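Non-reducing end beta-L-arabinofuranosidase (Bacteroides thetaiotaomicron, PDB 5MQO) probably hydrolyses glycosidic bonds of plant pectin as a family GH127 enzyme, as a beta-L-arabinofuranosidase or aceric acidase. Local coordinates at residues P120-D123 and K124-D127; M553-K556 and A557-A561. One frame throughout, in Å; residues are numbered along the deposited sequence.

Interaction 1 (P120-D123 and K124-D127); sequences PELD and KLMD
Lys124 and Pro120, Leu125 and Leu122, and Asp127 and Asp123 meet one turn apart in the first two turns of helix 120-136. The backbone ladder is regular: four successive i to i+4 hydrogen bonds run from Lys124 N to Pro120 O through Asp127 N to Asp123 O, the shortest being Met126 N to Leu122 O at 2.8 Å. The extended Lys124 chain lies back along the first turn, its CD 3.3 Å from Pro120 O and its CE 4.4 Å from Pro120 CB, so methylenes rather than the ammonium touch the proline. Leu122 and Leu125 cross at an angle with one methyl each, CD2 to CD2 at 4.1 Å. Met126 sets its CG 3.3 Å from Leu122 O; its chi3 of -72° bends the chain and brings CE to 3.9 Å from Asp123 CA. Farther out, Met126 touches Val110 and Tyr114 of helix 102-117 and His204 and Thr208 of helix 192-208, so it faces the packing between this helix and those two. Asp123 and Asp127 place OD1 and OD1 4.3 Å apart, with Lys210 salt-bridged to both residues. The shared ammonium would offset the mutual repulsion of two carboxylates on successive turns, and probably favours their remaining ionised, while tying the start of this helix to Lys210, just beyond helix 192-208.

Interaction 2 (M553-K556 and A557-A561); sequences MNAK and ANTYA
Thr559 reaches back to Lys556 across a type II-like beta-turn, Lys556-Thr559, with Ala557 and Asn558 at its central positions and the CA atoms of Lys556 and Thr559 5.9 Å apart. Residues 553-561 lie in the GH127 middle-domain range; the surface loop carries the chain from strand 549-550 into strand 559-565, at the edge of a mixed sheet where it pairs with strand 529-535. Lys556, Ala555 and Ala557 lose the most surface here. Lys556 contributes mainly its backbone: Thr559 OG1 donates to Lys556 O at 2.6 Å, approaching from above the carbonyl plane with a C=O to donor angle of 122°, and this bond braces the turn. A chi1 of 58° sets OG1 between the threonine's own backbone N and carbonyl carbon, where it can turn back to the loop. The Lys556 side chain, by contrast, runs outward in extended form. Ala557 begins the bend, and Asn558, with a positive phi of 63°, completes it in left-handed helical conformation, returning the chain toward Ala555. That residue fills the inside of the loop: its CB lies 3.3 Å from Thr559 OG1 and 3.7 Å from Tyr560 O. A valine in place of Thr559 would probably leave Lys556 O without its hydroxyl partner and the loop less firmly closed. Beyond the bend, backbone bonds from Asn558 and Thr559 to Ile535 and from Ala561 to Phe533 hold the outgoing strand. At the open end of the loop, the doubly bent Met553 chain brings SD to 4.2 Å from Ala561 CB.

Overall arrangement
Interactions 1 and 2 are both surface contacts, each with a single buried residue: Met126 in the first, Ala561 in the second. They share no structural element. Residues 120-127 lie on a helix of the GH127 catalytic region, residues 553-561 in the loop and strand start of the middle domain, and their centres are 44 Å apart, with nearest atoms about 29 Å apart. The chemistry follows the setting. In interaction 1 four i to i+4 bonds within the helix carry the main-chain contact, and Asp123 and Asp127 share a lysine; in interaction 2 the irregular backbone borrows a side-chain hydroxyl, while strand pairing supplies the remaining order.

Interaction 1 (P120-D123 and K124-D127)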
loop_
_atom_site.group_PDB
_atom_site.type_symbol
_atom_site.label_atom_id
_atom_site.label_comp_id
_atom_site.label_asym_id
_atom_site.label_seq_id
_atom_site.Cartn_x
_atom_site.Cartn_y
_atom_site.Cartn_z
ATOM N N PRO A 120 24.423 -13.103 6.454
ATOM C CA PRO A 120 24.507 -13.731 7.772
ATOM C C PRO A 120 24.728 -12.728 8.900
ATOM O O PRO A 120 24.506 -13.085 10.057
ATOM C CB PRO A 120 25.688 -14.701 7.628
ATOM C CG PRO A 120 25.801 -14.941 6.151
ATOM C CD PRO A 120 25.509 -13.583 5.578
ATOM N N GLU A 121 25.140 -11.497 8.583
ATOM C CA GLU A 121 25.165 -10.428 9.599
ATOM C C GLU A 121 23.776 -9.995 10.069
ATOM O O GLU A 121 23.631 -9.537 11.203
ATOM C CB GLU A 121 25.985 -9.205 9.160
ATOM C CG GLU A 121 27.496 -9.376 9.376
ATOM C CD GLU A 121 28.202 -8.117 9.880
ATOM O OE1 GLU A 121 27.769 -6.981 9.572
ATOM O OE2 GLU A 121 29.216 -8.270 10.590
ATOM N N LEU A 122 22.762 -10.129 9.216
ATOM C CA LEU A 122 21.374 -9.922 9.660
ATOM C C LEU A 122 20.891 -11.083 10.538
ATOM O O LEU A 122 20.204 -10.837 11.541
ATOM C CB LEU A 122 20.413 -9.706 8.475
ATOM C CG LEU A 122 20.574 -8.419 7.645
ATOM C CD1 LEU A 122 19.434 -8.296 6.635
ATOM C CD2 LEU A 122 20.671 -7.161 8.501
ATOM N N ASP A 123 21.252 -12.322 10.181
ATOM C CA ASP A 123 20.762 -13.495 10.906
ATOM C C ASP A 123 21.218 -13.455 12.352
ATOM O O ASP A 123 20.462 -13.817 13.249
ATOM C CB ASP A 123 21.219 -14.799 10.255
ATOM C CG ASP A 123 20.457 -16.010 10.754
ATOM O OD1 ASP A 123 19.340 -15.880 11.286
ATOM O OD2 ASP A 123 20.975 -17.123 10.612
ATOM N N LYS A 124 22.442 -12.977 12.564
ATOM C CA LYS A 124 23.015 -12.807 13.908
ATOM C C LYS A 124 22.376 -11.645 14.679
ATOM O O LYS A 124 21.960 -11.804 15.842
ATOM C CB LYS A 124 24.540 -12.649 13.811
ATOM C CG LYS A 124 25.201 -13.950 13.356
ATOM C CD LYS A 124 26.522 -13.777 12.610
ATOM C CE LYS A 124 26.884 -15.065 11.865
ATOM N NZ LYS A 124 28.349 -15.262 11.657
ATOM N N LEU A 125 22.295 -10.490 14.024
ATOM C CA LEU A 125 21.539 -9.340 14.531
ATOM C C LEU A 125 20.088 -9.686 14.914
ATOM O O LEU A 125 19.534 -9.102 15.846
ATOM C CB LEU A 125 21.555 -8.231 13.486
ATOM C CG LEU A 125 20.666 -7.003 13.672
ATOM C CD1 LEU A 125 20.927 -6.272 14.982
ATOM C CD2 LEU A 125 20.889 -6.077 12.480
ATOM N N MET A 126 19.478 -10.629 14.197
ATOM C CA MET A 126 18.149 -11.139 14.571
ATOM C C MET A 126 18.182 -12.031 15.820
ATOM O O MET A 126 17.419 -11.817 16.771
ATOM C CB MET A 126 17.487 -11.860 13.381
ATOM C CG MET A 126 17.018 -10.874 12.308
ATOM S SD MET A 126 15.924 -11.524 11.042
ATOM C CE MET A 126 17.050 -12.539 10.082
ATOM N N ASP A 127 19.078 -13.018 15.812
ATOM C CA ASP A 127 19.285 -13.909 16.964
ATOM C C ASP A 127 19.555 -13.173 18.263
ATOM O O ASP A 127 19.149 -13.650 19.325
ATOM C CB ASP A 127 20.437 -14.886 16.709
ATOM C CG ASP A 127 20.040 -16.066 15.831
ATOM O OD1 ASP A 127 18.832 -16.287 15.551
ATOM O OD2 ASP A 127 20.961 -16.797 15.437
#

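Interaction 2 (M553-K556 and A557-A561)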
loop_
_atom_site.group_PDB
_atom_site.type_symbol
_atom_site.label_atom_id
_atom_site.label_comp_id
_atom_site.label_asym_id
_atom_site.label_seq_id
_atom_site.Cartn_x
_atom_site.Cartn_y
_atom_site.Cartn_z
ATOM N N MET A 553 -4.672 -11.580 -28.124
ATOM C CA MET A 553 -4.968 -10.873 -26.881
ATOM C C MET A 553 -6.483 -10.848 -26.674
ATOM O O MET A 553 -7.215 -10.089 -27.327
ATOM C CB MET A 553 -4.391 -9.441 -26.907
ATOM C CG MET A 553 -3.359 -9.160 -25.820
ATOM S SD MET A 553 -4.098 -8.783 -24.207
ATOM C CE MET A 553 -4.964 -7.236 -24.517
ATOM N N ASN A 554 -6.940 -11.705 -25.767
ATOM C CA ASN A 554 -8.352 -11.797 -25.413
ATOM C C ASN A 554 -8.732 -10.601 -24.522
ATOM O O ASN A 554 -9.690 -9.879 -24.793
ATOM C CB ASN A 554 -8.622 -13.137 -24.689
ATOM C CG ASN A 554 -10.047 -13.656 -24.893
ATOM O OD1 ASN A 554 -11.027 -12.963 -24.604
ATOM N ND2 ASN A 554 -10.165 -14.896 -25.375
ATOM N N ALA A 555 -7.930 -10.365 -23.493
ATOM C CA ALA A 555 -8.374 -9.612 -22.329
ATOM C C ALA A 555 -8.429 -8.077 -22.459
ATOM O O ALA A 555 -7.743 -7.438 -23.262
ATOM C CB ALA A 555 -7.542 -10.017 -21.114
ATOM N N LYS A 556 -9.268 -7.514 -21.604
ATOM C CA LYS A 556 -9.518 -6.088 -21.516
ATOM C C LYS A 556 -8.643 -5.472 -20.432
ATOM O O LYS A 556 -7.895 -6.156 -19.731
ATOM C CB LYS A 556 -10.995 -5.865 -21.154
ATOM C CG LYS A 556 -11.978 -6.617 -22.049
ATOM C CD LYS A 556 -13.428 -6.435 -21.608
ATOM C CE LYS A 556 -14.399 -7.005 -22.644
ATOM N NZ LYS A 556 -15.821 -6.646 -22.371
ATOM N N ALA A 557 -8.754 -4.164 -20.284
ATOM C CA ALA A 557 -8.180 -3.489 -19.119
ATOM C C ALA A 557 -8.726 -4.070 -17.787
ATOM O O ALA A 557 -9.880 -4.479 -17.682
ATOM C CB ALA A 557 -8.431 -1.991 -19.204
ATOM N N ASN A 558 -7.871 -4.127 -16.778
ATOM C CA ASN A 558 -8.263 -4.607 -15.457
ATOM C C ASN A 558 -8.703 -6.061 -15.428
ATOM O O ASN A 558 -9.653 -6.399 -14.750
ATOM C CB ASN A 558 -9.348 -3.688 -14.863
ATOM C CG ASN A 558 -8.909 -3.032 -13.589
ATOM O OD1 ASN A 558 -7.786 -3.215 -13.146
ATOM N ND2 ASN A 558 -9.788 -2.257 -12.996
ATOM N N THR A 559 -8.010 -6.910 -16.174
ATOM C CA THR A 559 -8.258 -8.358 -16.169
ATOM C C THR A 559 -6.954 -9.074 -16.498
ATOM O O THR A 559 -6.045 -8.436 -17.021
ATOM C CB THR A 559 -9.245 -8.735 -17.273
ATOM O OG1 THR A 559 -8.707 -8.304 -18.530
ATOM C CG2 THR A 559 -10.622 -8.076 -17.047
ATOM N N TYR A 560 -6.866 -10.379 -16.235
ATOM C CA TYR A 560 -5.647 -11.145 -16.597
ATOM C C TYR A 560 -5.675 -11.690 -18.011
ATOM O O TYR A 560 -6.658 -12.347 -18.395
ATOM C CB TYR A 560 -5.427 -12.350 -15.674
ATOM C CG TYR A 560 -5.065 -11.974 -14.272
ATOM C CD1 TYR A 560 -3.804 -11.462 -13.973
ATOM C CD2 TYR A 560 -5.990 -12.108 -13.240
ATOM C CE1 TYR A 560 -3.471 -11.092 -12.685
ATOM C CE2 TYR A 560 -5.660 -11.748 -11.951
ATOM C CZ TYR A 560 -4.401 -11.249 -11.676
ATOM O OH TYR A 560 -4.093 -10.913 -10.394
ATOM N N ALA A 561 -4.592 -11.442 -18.761
ATOM C CA ALA A 561 -4.347 -12.144 -20.034
ATOM C C ALA A 561 -3.693 -13.485 -19.702
ATOM O O ALA A 561 -2.621 -13.514 -19.092
ATOM C CB ALA A 561 -3.460 -11.328 -20.954
#